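Local structure of glutaryl-CoA dehydrogenase (3SF6) at residues A97-E102 with G268-A273; G338-V343 with M387-I392; E345-A350 with N373-V378. The protein belongs to the acyl-CoA dehydrogenase family of flavoenzymes, assembles as a tetramer and binds dihydroflavine-adenine dinucleotide between its subunits. All blocks are in the same frame, centred on the assembly; numbering follows the deposited sequence.

How the contacts relate
All three contacts are buried helix-helix packings, but they differ in place. Contact 1 lies in the chain's interior, joins the N-terminal and C-terminal helical domains and touches no other subunit. Contacts 2 and 3 lie farther out, buried next to subunit interfaces and the dihydroflavine-adenine dinucleotide; both use helix 332-357, which meets 385-397 in one and 368-380 in the other. Their chemistry follows their place: glycines let the helix backbones of contact 1 touch, contact 2 lays a lysine chain over a histidine ring, and contact 3 is mainly aliphatic, with a charged glutamate at its side. Ala-269 and Ala-273 of contact 1 pack on Ala-346 of contact 3.

Contact 1 of 3, residues A97-E102 with G268-A273; sequences ACLELE and GALGAA
The carboxylate of Glu-102 lies over one face of the peptide group that joins Gly-268 to Ala-269, with Glu-102 CD 3.3 Å from Gly-268 C. OE1 is modelled too close to Gly-268 C for the exact spacing to be trusted. The two planes are tilted against each other, and Ala-269 N is badly placed to bond OE1. Glu-102 looks outward for its polar partners: OE1 forms a salt bridge with Arg-109 and OE2 a hydrogen bond with Ser-106, which together fix the rotation of this buried acid. A methyl of Val-378, from helix 368-380, lies close to the carboxylate plane on the OE2 side. The methylene CG of Glu-102, set anti to the backbone N (chi1 -170°), passes 4.1 Å from Ala-272 CB, where a bare methyl leaves it room.

The two helices run broadly parallel and cross at -40°, their local axes only 6.5 Å apart. Such closeness depends on small residues: Gly-268 and Gly-271, one turn apart, make the close approach, with Gly-268 CA 3.9 Å from Leu-99 CA. Ala-272 continues this small-residue face, and the right-handed crossing resembles that of glycine-mediated helix pairs in membranes. Without a side chain, Gly-271 can bring its CA to 3.3 Å from Leu-99 O, a CA-H...O contact with 154° at the hydrogen. In the acyl-CoA dehydrogenase fold this is where helix 91-104 of the N-terminal domain meets the long helix 252-286 of the C-terminal domain.

Leu-99 fills the flank of the glycine face with its forked end. Its CD2 rests 3.6 Å from Gly-271 CA, whereas CD1 reaches 4.0 Å to Leu-270 CB, the two leucines meeting at a slant. Phe-315 of helix 298-327 packs on both.

Contact 2 of 3, residues G338-V343 with M387-I392; sequences GKLNNV and MHTLII. With FDA (dihydroflavine-adenine dinucleotide), chain B.
Lys-339 lies across the imidazole of His-388, and each carbon of its chain meets the ring. CB sits over the ring centre, 4.1 Å from the centroid and 7° off the normal, a CH-pi contact. The bend at chi2 (-75°) carries the chain on across the ring: CG stays over the same face, 3.8 Å from His-388 NE2, and CD comes to 3.6 Å from His-388 CD2. CE is 3.9 Å from His-388 NE2, and beyond it the ammonium NZ is gripped by the carbonyl oxygens of Val-378, Tyr-381 and Gly-383, which probably compensates for burying a charge.

Helices 332-357 and 385-397 of the C-terminal helical domain of the acyl-CoA dehydrogenase fold run at 139° to each other, with local axes 9.2 Å apart. His-388 suits the place between them, its ring held from both nitrogens by Ser-336 OG and Glu-382 O. Beside it, Leu-340 CD2 packs 3.7 Å from Ile-392 CD1; Leu-309 of the second subunit also packs on Leu-340. Thr-389 OG1 touches the leucine methyls while it hydrogen-bonds to Ser-385 O. From the far side of its helix, Met-387 sets CE above the adenine plane of the dihydroflavine-adenine dinucleotide, 3.4 Å from C5A.

Contact 3 of 3, residues E345-A350 with N373-V378; sequences EAIEIA and NNLESV. With FDA (dihydroflavine-adenine dinucleotide), chain B.
Ile-347 and Leu-375 reach each other by different rotations: Ile-347 puts CG1 anti to its backbone N (chi1 -157°), aiming CD1 at helix 368-380, while Leu-375 places CG anti to its carbonyl carbon (chi1 -75°). The two side chains lie alongside each other, pointing opposite ways, with Ile-347 CG1 3.8 Å from Leu-375 CB. This is antiparallel helix packing, at 166°, inside the C-terminal helical domain of the acyl-CoA dehydrogenase fold, between helices 332-357 and 368-380.

An axis distance of 9.4 Å between the local segments is bridged by large aliphatic chains. Ile-347 CD1 ends against the main chain, 3.6 Å from Glu-376 N. In return, Leu-375 CD1 comes down beside two alanines one turn apart, 4.0 Å from Ala-346 CB and 4.4 Å from Ala-350 CB; their short methyls admit the leucine.

Glu-376 first heads away from helix 332-357 and then folds back at chi2, bringing its carboxylate past Ile-347 CD1. Its charge is met by Arg-351 at OE2 and by Arg-354 of the third subunit at OE1, so the acid links this helix pair to the subunit interface. On the flavin side, Ser-377 OG, hydrogen-bonded to Ser-223 OG, lies 3.5 Å from methyl C7M of the dihydroflavine-adenine dinucleotide.

Contact 1 of 3, residues A97-E102 with G268-A273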
loop_
_atom_site.group_PDB
_atom_site.type_symbol
_atom_site.label_atom_id
_atom_site.label_comp_id
_atom_site.label_asym_id
_atom_site.label_seq_id
_atom_site.Cartn_x
_atom_site.Cartn_y
_atom_site.Cartn_z
ATOM N N ALA A 97 -23.047 18.455 9.099
ATOM C CA ALA A 97 -23.569 18.033 10.405
ATOM C C ALA A 97 -23.101 16.639 10.777
ATOM O O ALA A 97 -22.680 16.418 11.929
ATOM C CB ALA A 97 -25.093 18.124 10.428
ATOM N N CYS A 98 -23.213 15.694 9.830
ATOM C CA CYS A 98 -22.748 14.335 10.091
ATOM C C CYS A 98 -21.261 14.290 10.397
ATOM O O CYS A 98 -20.810 13.544 11.271
ATOM C CB CYS A 98 -23.048 13.430 8.916
ATOM S SG CYS A 98 -24.811 13.056 8.667
ATOM N N LEU A 99 -20.486 15.074 9.663
ATOM C CA LEU A 99 -19.033 15.128 9.905
ATOM C C LEU A 99 -18.776 15.551 11.353
ATOM O O LEU A 99 -17.967 14.939 12.065
ATOM C CB LEU A 99 -18.390 16.084 8.880
ATOM C CG LEU A 99 -16.873 16.171 8.748
ATOM C CD1 LEU A 99 -16.461 16.740 7.360
ATOM C CD2 LEU A 99 -16.232 16.951 9.914
ATOM N N GLU A 100 -19.437 16.631 11.793
ATOM C CA GLU A 100 -19.261 17.085 13.182
ATOM C C GLU A 100 -19.705 16.055 14.216
ATOM O O GLU A 100 -19.034 15.866 15.226
ATOM C CB GLU A 100 -19.977 18.417 13.403
ATOM C CG GLU A 100 -19.409 19.562 12.543
ATOM C CD GLU A 100 -17.920 19.830 12.759
ATOM O OE1 GLU A 100 -17.388 19.625 13.873
ATOM O OE2 GLU A 100 -17.281 20.283 11.782
ATOM N N LEU A 101 -20.822 15.380 13.973
ATOM C CA LEU A 101 -21.332 14.348 14.907
ATOM C C LEU A 101 -20.340 13.215 15.057
ATOM O O LEU A 101 -20.050 12.784 16.177
ATOM C CB LEU A 101 -22.685 13.804 14.440
ATOM C CG LEU A 101 -23.858 14.732 14.606
ATOM C CD1 LEU A 101 -25.087 14.227 13.833
ATOM C CD2 LEU A 101 -24.163 14.920 16.073
ATOM N N GLU A 102 -19.774 12.764 13.938
ATOM C CA GLU A 102 -18.853 11.638 13.958
ATOM C C GLU A 102 -17.478 12.003 14.518
ATOM O O GLU A 102 -16.790 11.165 15.107
ATOM C CB GLU A 102 -18.779 11.030 12.548
ATOM C CG GLU A 102 -18.060 9.710 12.465
ATOM C CD GLU A 102 -18.681 8.715 11.474
ATOM O OE1 GLU A 102 -19.533 9.106 10.637
ATOM O OE2 GLU A 102 -18.279 7.540 11.550
ATOM N N GLY A 268 -19.549 11.785 7.351
ATOM C CA GLY A 268 -19.314 11.373 8.724
ATOM C C GLY A 268 -17.946 10.772 8.959
ATOM O O GLY A 268 -17.236 11.158 9.918
ATOM N N ALA A 269 -17.533 9.866 8.085
ATOM C CA ALA A 269 -16.256 9.194 8.297
ATOM C C ALA A 269 -15.101 10.198 8.363
ATOM O O ALA A 269 -14.099 9.999 9.096
ATOM C CB ALA A 269 -16.014 8.146 7.205
ATOM N N LEU A 270 -15.219 11.282 7.604
ATOM C CA LEU A 270 -14.192 12.338 7.587
ATOM C C LEU A 270 -14.069 13.055 8.916
ATOM O O LEU A 270 -13.018 13.618 9.203
ATOM C CB LEU A 270 -14.439 13.386 6.512
ATOM C CG LEU A 270 -14.509 12.860 5.063
ATOM C CD1 LEU A 270 -14.972 13.972 4.159
ATOM C CD2 LEU A 270 -13.181 12.266 4.602
ATOM N N GLY A 271 -15.146 13.090 9.716
ATOM C CA GLY A 271 -15.094 13.698 11.048
ATOM C C GLY A 271 -14.224 12.903 11.993
ATOM O O GLY A 271 -13.402 13.473 12.718
ATOM N N ALA A 272 -14.379 11.579 11.992
ATOM C CA ALA A 272 -13.509 10.709 12.770
ATOM C C ALA A 272 -12.065 10.893 12.282
ATOM O O ALA A 272 -11.121 11.035 13.088
ATOM C CB ALA A 272 -13.968 9.204 12.640
ATOM N N ALA A 273 -11.879 10.930 10.962
ATOM C CA ALA A 273 -10.519 11.161 10.411
ATOM C C ALA A 273 -9.938 12.473 10.896
ATOM O O ALA A 273 -8.766 12.538 11.332
ATOM C CB ALA A 273 -10.524 11.130 8.868
#

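Contact 2 of 3, residues G338-V343 with M387-I392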
loop_
_atom_site.group_PDB
_atom_site.type_symbol
_atom_site.label_atom_id
_atom_site.label_comp_id
_atom_site.label_asym_id
_atom_site.label_seq_id
_atom_site.Cartn_x
_atom_site.Cartn_y
_atom_site.Cartn_z
ATOM N N GLY A 338 -17.813 7.764 -2.786
ATOM C CA GLY A 338 -17.557 8.414 -1.507
ATOM C C GLY A 338 -17.492 7.438 -0.348
ATOM O O GLY A 338 -16.675 7.617 0.552
ATOM N N LYS A 339 -18.405 6.466 -0.311
ATOM C CA LYS A 339 -18.464 5.530 0.803
ATOM C C LYS A 339 -17.226 4.628 0.776
ATOM O O LYS A 339 -16.534 4.495 1.800
ATOM C CB LYS A 339 -19.792 4.720 0.771
ATOM C CG LYS A 339 -20.262 4.207 2.134
ATOM C CD LYS A 339 -19.479 3.042 2.653
ATOM C CE LYS A 339 -20.144 2.421 3.915
ATOM N NZ LYS A 339 -19.443 1.129 4.333
ATOM N N LEU A 340 -16.908 4.056 -0.382
ATOM C CA LEU A 340 -15.725 3.223 -0.506
ATOM C C LEU A 340 -14.497 4.005 -0.076
ATOM O O LEU A 340 -13.698 3.547 0.729
ATOM C CB LEU A 340 -15.534 2.702 -1.923
ATOM C CG LEU A 340 -14.262 1.931 -2.180
ATOM C CD1 LEU A 340 -14.188 0.648 -1.281
ATOM C CD2 LEU A 340 -14.157 1.570 -3.670
ATOM N N ASN A 341 -14.322 5.195 -0.626
ATOM C CA ASN A 341 -13.093 5.927 -0.381
ATOM C C ASN A 341 -13.000 6.448 1.054
ATOM O O ASN A 341 -11.999 6.236 1.739
ATOM C CB ASN A 341 -13.015 7.152 -1.261
ATOM C CG ASN A 341 -11.675 7.847 -1.084
ATOM O OD1 ASN A 341 -10.642 7.332 -1.577
ATOM N ND2 ASN A 341 -11.660 8.983 -0.362
ATOM N N ASN A 342 -14.019 7.191 1.492
ATOM C CA ASN A 342 -13.864 7.959 2.706
ATOM C C ASN A 342 -13.794 7.076 3.952
ATOM O O ASN A 342 -13.085 7.424 4.898
ATOM C CB ASN A 342 -14.921 9.028 2.802
ATOM C CG ASN A 342 -14.711 10.150 1.808
ATOM O OD1 ASN A 342 -13.815 10.074 0.974
ATOM N ND2 ASN A 342 -15.574 11.184 1.847
ATOM N N VAL A 343 -14.489 5.929 3.980
ATOM C CA VAL A 343 -14.383 5.103 5.160
ATOM C C VAL A 343 -13.020 4.408 5.274
ATOM O O VAL A 343 -12.384 4.460 6.323
ATOM C CB VAL A 343 -15.538 4.116 5.320
ATOM C CG1 VAL A 343 -15.467 3.409 6.663
ATOM C CG2 VAL A 343 -16.898 4.850 5.174
ATOM N N MET A 387 -18.663 -4.511 -1.502
ATOM C CA MET A 387 -19.922 -4.177 -2.164
ATOM C C MET A 387 -19.798 -2.884 -2.954
ATOM O O MET A 387 -20.234 -2.797 -4.077
ATOM C CB MET A 387 -21.104 -4.135 -1.194
ATOM C CG MET A 387 -21.487 -5.482 -0.602
ATOM S SD MET A 387 -21.884 -6.739 -1.849
ATOM C CE MET A 387 -20.455 -7.765 -1.823
ATOM N N HIS A 388 -19.211 -1.855 -2.350
ATOM C CA HIS A 388 -19.054 -0.604 -3.070
ATOM C C HIS A 388 -18.111 -0.691 -4.263
ATOM O O HIS A 388 -18.397 -0.102 -5.318
ATOM C CB HIS A 388 -18.688 0.519 -2.083
ATOM C CG HIS A 388 -19.828 0.812 -1.177
ATOM N ND1 HIS A 388 -21.006 1.384 -1.626
ATOM C CD2 HIS A 388 -20.025 0.507 0.126
ATOM C CE1 HIS A 388 -21.860 1.449 -0.618
ATOM N NE2 HIS A 388 -21.294 0.912 0.454
ATOM N N THR A 389 -17.046 -1.457 -4.130
ATOM C CA THR A 389 -16.172 -1.747 -5.270
ATOM C C THR A 389 -16.957 -2.328 -6.455
ATOM O O THR A 389 -16.742 -1.925 -7.614
ATOM C CB THR A 389 -15.041 -2.720 -4.836
ATOM O OG1 THR A 389 -14.175 -2.049 -3.879
ATOM C CG2 THR A 389 -14.227 -3.159 -6.043
ATOM N N LEU A 390 -17.832 -3.287 -6.173
ATOM C CA LEU A 390 -18.620 -3.968 -7.190
ATOM C C LEU A 390 -19.737 -3.074 -7.757
ATOM O O LEU A 390 -20.091 -3.184 -8.912
ATOM C CB LEU A 390 -19.143 -5.291 -6.604
ATOM C CG LEU A 390 -18.037 -6.268 -6.224
ATOM C CD1 LEU A 390 -18.577 -7.449 -5.374
ATOM C CD2 LEU A 390 -17.259 -6.771 -7.477
ATOM N N ILE A 391 -20.300 -2.188 -6.950
ATOM C CA ILE A 391 -21.265 -1.216 -7.452
ATOM C C ILE A 391 -20.589 -0.271 -8.449
ATOM O O ILE A 391 -21.110 -0.023 -9.578
ATOM C CB ILE A 391 -21.966 -0.433 -6.303
ATOM C CG1 ILE A 391 -22.827 -1.368 -5.461
ATOM C CG2 ILE A 391 -22.725 0.806 -6.860
ATOM C CD1 ILE A 391 -23.306 -0.742 -4.127
ATOM N N ILE A 392 -19.411 0.219 -8.101
ATOM C CA ILE A 392 -18.666 1.114 -8.972
ATOM C C ILE A 392 -18.222 0.331 -10.222
ATOM O O ILE A 392 -18.345 0.779 -11.357
ATOM C CB ILE A 392 -17.443 1.699 -8.232
ATOM C CG1 ILE A 392 -17.852 2.573 -7.037
ATOM C CG2 ILE A 392 -16.497 2.446 -9.224
ATOM C CD1 ILE A 392 -16.737 2.735 -6.028
HETATM P PA FDA B . -21.427 -10.774 4.807
HETATM O O1A FDA B . -22.338 -10.279 3.767
HETATM O O2A FDA B . -21.556 -12.136 5.351
HETATM O O5B FDA B . -19.974 -10.588 4.137
HETATM C C5B FDA B . -18.815 -11.175 4.767
HETATM C C4B FDA B . -17.561 -10.767 4.003
HETATM O O4B FDA B . -17.670 -11.354 2.681
HETATM C C3B FDA B . -17.413 -9.275 3.788
HETATM O O3B FDA B . -16.009 -8.931 3.764
HETATM C C2B FDA B . -18.035 -9.084 2.411
HETATM O O2B FDA B . -17.607 -7.851 1.804
HETATM C C1B FDA B . -17.606 -10.354 1.663
HETATM N N9A FDA B . -18.528 -10.672 0.564
HETATM C C8A FDA B . -19.861 -10.956 0.677
HETATM N N7A FDA B . -20.386 -11.144 -0.543
HETATM C C5A FDA B . -19.369 -10.960 -1.445
HETATM C C6A FDA B . -19.277 -10.998 -2.831
HETATM N N6A FDA B . -20.345 -11.281 -3.615
HETATM N N1A FDA B . -18.065 -10.768 -3.391
HETATM C C2A FDA B . -16.998 -10.466 -2.650
HETATM N N3A FDA B . -17.043 -10.410 -1.334
HETATM C C4A FDA B . -18.221 -10.647 -0.717
HETATM N N1 FDA B . -28.011 -3.657 9.368
HETATM C C2 FDA B . -29.299 -3.217 9.421
HETATM O O2 FDA B . -30.161 -3.759 8.688
HETATM N N3 FDA B . -29.622 -2.190 10.236
HETATM C C4 FDA B . -28.751 -1.590 11.058
HETATM O O4 FDA B . -29.099 -0.677 11.855
HETATM C C4X FDA B . -27.406 -2.016 11.000
HETATM N N5 FDA B . -26.478 -1.499 11.835
HETATM C C5X FDA B . -25.281 -2.159 12.032
HETATM C C6 FDA B . -24.456 -1.846 13.106
HETATM C C7 FDA B . -23.240 -2.467 13.310
HETATM C C7M FDA B . -22.405 -2.152 14.557
HETATM C C8 FDA B . -22.827 -3.414 12.380
HETATM C C8M FDA B . -21.469 -4.090 12.607
HETATM C C9 FDA B . -23.624 -3.752 11.310
HETATM C C9A FDA B . -24.872 -3.121 11.123
HETATM N N10 FDA B . -25.734 -3.501 10.090
HETATM C C10 FDA B . -27.077 -3.070 10.155
HETATM C "C1'" FDA B . -25.481 -4.738 9.341
HETATM C "C2'" FDA B . -24.546 -4.421 8.166
HETATM O "O2'" FDA B . -25.269 -3.769 7.099
HETATM C "C3'" FDA B . -23.952 -5.726 7.659
HETATM O "O3'" FDA B . -22.972 -6.140 8.609
HETATM C "C4'" FDA B . -23.273 -5.585 6.295
HETATM O "O4'" FDA B . -24.255 -5.419 5.253
HETATM C "C5'" FDA B . -22.376 -6.777 5.958
HETATM O "O5'" FDA B . -23.145 -7.982 6.052
HETATM P P FDA B . -22.545 -9.195 6.894
HETATM O O1P FDA B . -21.971 -8.676 8.144
HETATM O O2P FDA B . -23.584 -10.247 6.970
HETATM O O3P FDA B . -21.298 -9.727 6.023
#

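Contact 3 of 3, residues E345-A350 with N373-V378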
loop_
_atom_site.group_PDB
_atom_site.type_symbol
_atom_site.label_atom_id
_atom_site.label_comp_id
_atom_site.label_asym_id
_atom_site.label_seq_id
_atom_site.Cartn_x
_atom_site.Cartn_y
_atom_site.Cartn_z
ATOM N N GLU A 345 -10.181 5.314 3.890
ATOM C CA GLU A 345 -9.134 6.277 4.099
ATOM C C GLU A 345 -9.208 6.844 5.521
ATOM O O GLU A 345 -8.176 7.058 6.156
ATOM C CB GLU A 345 -9.165 7.369 3.049
ATOM C CG GLU A 345 -8.926 6.898 1.635
ATOM C CD GLU A 345 -7.529 6.324 1.339
ATOM O OE1 GLU A 345 -6.557 6.493 2.130
ATOM O OE2 GLU A 345 -7.381 5.731 0.236
ATOM N N ALA A 346 -10.422 7.008 6.052
ATOM C CA ALA A 346 -10.565 7.434 7.451
ATOM C C ALA A 346 -9.951 6.460 8.444
ATOM O O ALA A 346 -9.274 6.874 9.396
ATOM C CB ALA A 346 -12.038 7.690 7.783
ATOM N N ILE A 347 -10.190 5.168 8.245
ATOM C CA ILE A 347 -9.666 4.185 9.172
ATOM C C ILE A 347 -8.146 4.094 9.081
ATOM O O ILE A 347 -7.468 3.912 10.101
ATOM C CB ILE A 347 -10.400 2.803 9.073
ATOM C CG1 ILE A 347 -10.228 2.029 10.389
ATOM C CG2 ILE A 347 -9.937 1.977 7.840
ATOM C CD1 ILE A 347 -11.115 0.776 10.457
ATOM N N GLU A 348 -7.599 4.255 7.881
ATOM C CA GLU A 348 -6.154 4.329 7.727
ATOM C C GLU A 348 -5.587 5.572 8.425
ATOM O O GLU A 348 -4.515 5.502 9.064
ATOM C CB GLU A 348 -5.791 4.310 6.242
ATOM C CG GLU A 348 -4.336 4.504 5.976
ATOM C CD GLU A 348 -3.442 3.382 6.367
ATOM O OE1 GLU A 348 -3.891 2.296 6.869
ATOM O OE2 GLU A 348 -2.209 3.623 6.198
ATOM N N ILE A 349 -6.277 6.714 8.331
ATOM C CA ILE A 349 -5.853 7.893 9.066
ATOM C C ILE A 349 -5.835 7.634 10.569
ATOM O O ILE A 349 -4.869 7.985 11.275
ATOM C CB ILE A 349 -6.731 9.124 8.718
ATOM C CG1 ILE A 349 -6.387 9.630 7.313
ATOM C CG2 ILE A 349 -6.571 10.232 9.780
ATOM C CD1 ILE A 349 -7.462 10.563 6.701
ATOM N N ALA A 350 -6.891 7.033 11.098
ATOM C CA ALA A 350 -6.935 6.735 12.524
ATOM C C ALA A 350 -5.795 5.841 12.976
ATOM O O ALA A 350 -5.143 6.104 14.005
ATOM C CB ALA A 350 -8.300 6.086 12.897
ATOM N N ASN A 373 -11.529 1.835 16.165
ATOM C CA ASN A 373 -12.371 0.686 16.400
ATOM C C ASN A 373 -13.801 0.917 15.885
ATOM O O ASN A 373 -14.367 0.036 15.222
ATOM C CB ASN A 373 -12.402 0.331 17.887
ATOM C CG ASN A 373 -11.125 -0.400 18.362
ATOM O OD1 ASN A 373 -10.187 -0.683 17.580
ATOM N ND2 ASN A 373 -11.124 -0.756 19.628
ATOM N N ASN A 374 -14.353 2.105 16.131
ATOM C CA ASN A 374 -15.661 2.471 15.581
ATOM C C ASN A 374 -15.702 2.323 14.066
ATOM O O ASN A 374 -16.676 1.808 13.515
ATOM C CB ASN A 374 -16.032 3.917 15.915
ATOM C CG ASN A 374 -16.528 4.107 17.326
ATOM O OD1 ASN A 374 -16.990 3.171 17.985
ATOM N ND2 ASN A 374 -16.452 5.372 17.810
ATOM N N LEU A 375 -14.654 2.769 13.398
ATOM C CA LEU A 375 -14.647 2.754 11.946
ATOM C C LEU A 375 -14.654 1.366 11.366
ATOM O O LEU A 375 -15.042 1.198 10.214
ATOM C CB LEU A 375 -13.502 3.600 11.415
ATOM C CG LEU A 375 -13.715 5.103 11.515
ATOM C CD1 LEU A 375 -12.388 5.857 11.321
ATOM C CD2 LEU A 375 -14.761 5.626 10.485
ATOM N N GLU A 376 -14.307 0.344 12.158
ATOM C CA GLU A 376 -14.502 -1.025 11.689
ATOM C C GLU A 376 -15.967 -1.285 11.319
ATOM O O GLU A 376 -16.273 -1.899 10.294
ATOM C CB GLU A 376 -14.078 -2.054 12.738
ATOM C CG GLU A 376 -12.633 -2.025 13.162
ATOM C CD GLU A 376 -11.665 -2.650 12.198
ATOM O OE1 GLU A 376 -12.093 -3.292 11.207
ATOM O OE2 GLU A 376 -10.454 -2.443 12.474
ATOM N N SER A 377 -16.906 -0.837 12.166
ATOM C CA SER A 377 -18.328 -1.037 11.872
ATOM C C SER A 377 -18.751 -0.222 10.671
ATOM O O SER A 377 -19.510 -0.698 9.832
ATOM C CB SER A 377 -19.179 -0.643 13.075
ATOM O OG SER A 377 -18.982 -1.558 14.145
ATOM N N VAL A 378 -18.248 1.012 10.568
ATOM C CA VAL A 378 -18.620 1.895 9.478
ATOM C C VAL A 378 -18.121 1.330 8.133
ATOM O O VAL A 378 -18.754 1.516 7.090
ATOM C CB VAL A 378 -18.126 3.349 9.727
ATOM C CG1 VAL A 378 -18.626 4.333 8.610
ATOM C CG2 VAL A 378 -18.551 3.850 11.115
HETATM P PA FDA B . -21.427 -10.774 4.807
HETATM O O1A FDA B . -22.338 -10.279 3.767
HETATM O O2A FDA B . -21.556 -12.136 5.351
HETATM O O5B FDA B . -19.974 -10.588 4.137
HETATM C C5B FDA B . -18.815 -11.175 4.767
HETATM C C4B FDA B . -17.561 -10.767 4.003
HETATM O O4B FDA B . -17.670 -11.354 2.681
HETATM C C3B FDA B . -17.413 -9.275 3.788
HETATM O O3B FDA B . -16.009 -8.931 3.764
HETATM C C2B FDA B . -18.035 -9.084 2.411
HETATM O O2B FDA B . -17.607 -7.851 1.804
HETATM C C1B FDA B . -17.606 -10.354 1.663
HETATM N N9A FDA B . -18.528 -10.672 0.564
HETATM C C8A FDA B . -19.861 -10.956 0.677
HETATM N N7A FDA B . -20.386 -11.144 -0.543
HETATM C C5A FDA B . -19.369 -10.960 -1.445
HETATM C C6A FDA B . -19.277 -10.998 -2.831
HETATM N N6A FDA B . -20.345 -11.281 -3.615
HETATM N N1A FDA B . -18.065 -10.768 -3.391
HETATM C C2A FDA B . -16.998 -10.466 -2.650
HETATM N N3A FDA B . -17.043 -10.410 -1.334
HETATM C C4A FDA B . -18.221 -10.647 -0.717
HETATM N N1 FDA B . -28.011 -3.657 9.368
HETATM C C2 FDA B . -29.299 -3.217 9.421
HETATM O O2 FDA B . -30.161 -3.759 8.688
HETATM N N3 FDA B . -29.622 -2.190 10.236
HETATM C C4 FDA B . -28.751 -1.590 11.058
HETATM O O4 FDA B . -29.099 -0.677 11.855
HETATM C C4X FDA B . -27.406 -2.016 11.000
HETATM N N5 FDA B . -26.478 -1.499 11.835
HETATM C C5X FDA B . -25.281 -2.159 12.032
HETATM C C6 FDA B . -24.456 -1.846 13.106
HETATM C C7 FDA B . -23.240 -2.467 13.310
HETATM C C7M FDA B . -22.405 -2.152 14.557
HETATM C C8 FDA B . -22.827 -3.414 12.380
HETATM C C8M FDA B . -21.469 -4.090 12.607
HETATM C C9 FDA B . -23.624 -3.752 11.310
HETATM C C9A FDA B . -24.872 -3.121 11.123
HETATM N N10 FDA B . -25.734 -3.501 10.090
HETATM C C10 FDA B . -27.077 -3.070 10.155
HETATM C "C1'" FDA B . -25.481 -4.738 9.341
HETATM C "C2'" FDA B . -24.546 -4.421 8.166
HETATM O "O2'" FDA B . -25.269 -3.769 7.099
HETATM C "C3'" FDA B . -23.952 -5.726 7.659
HETATM O "O3'" FDA B . -22.972 -6.140 8.609
HETATM C "C4'" FDA B . -23.273 -5.585 6.295
HETATM O "O4'" FDA B . -24.255 -5.419 5.253
HETATM C "C5'" FDA B . -22.376 -6.777 5.958
HETATM O "O5'" FDA B . -23.145 -7.982 6.052
HETATM P P FDA B . -22.545 -9.195 6.894
HETATM O O1P FDA B . -21.971 -8.676 8.144
HETATM O O2P FDA B . -23.584 -10.247 6.970
HETATM O O3P FDA B . -21.298 -9.727 6.023
#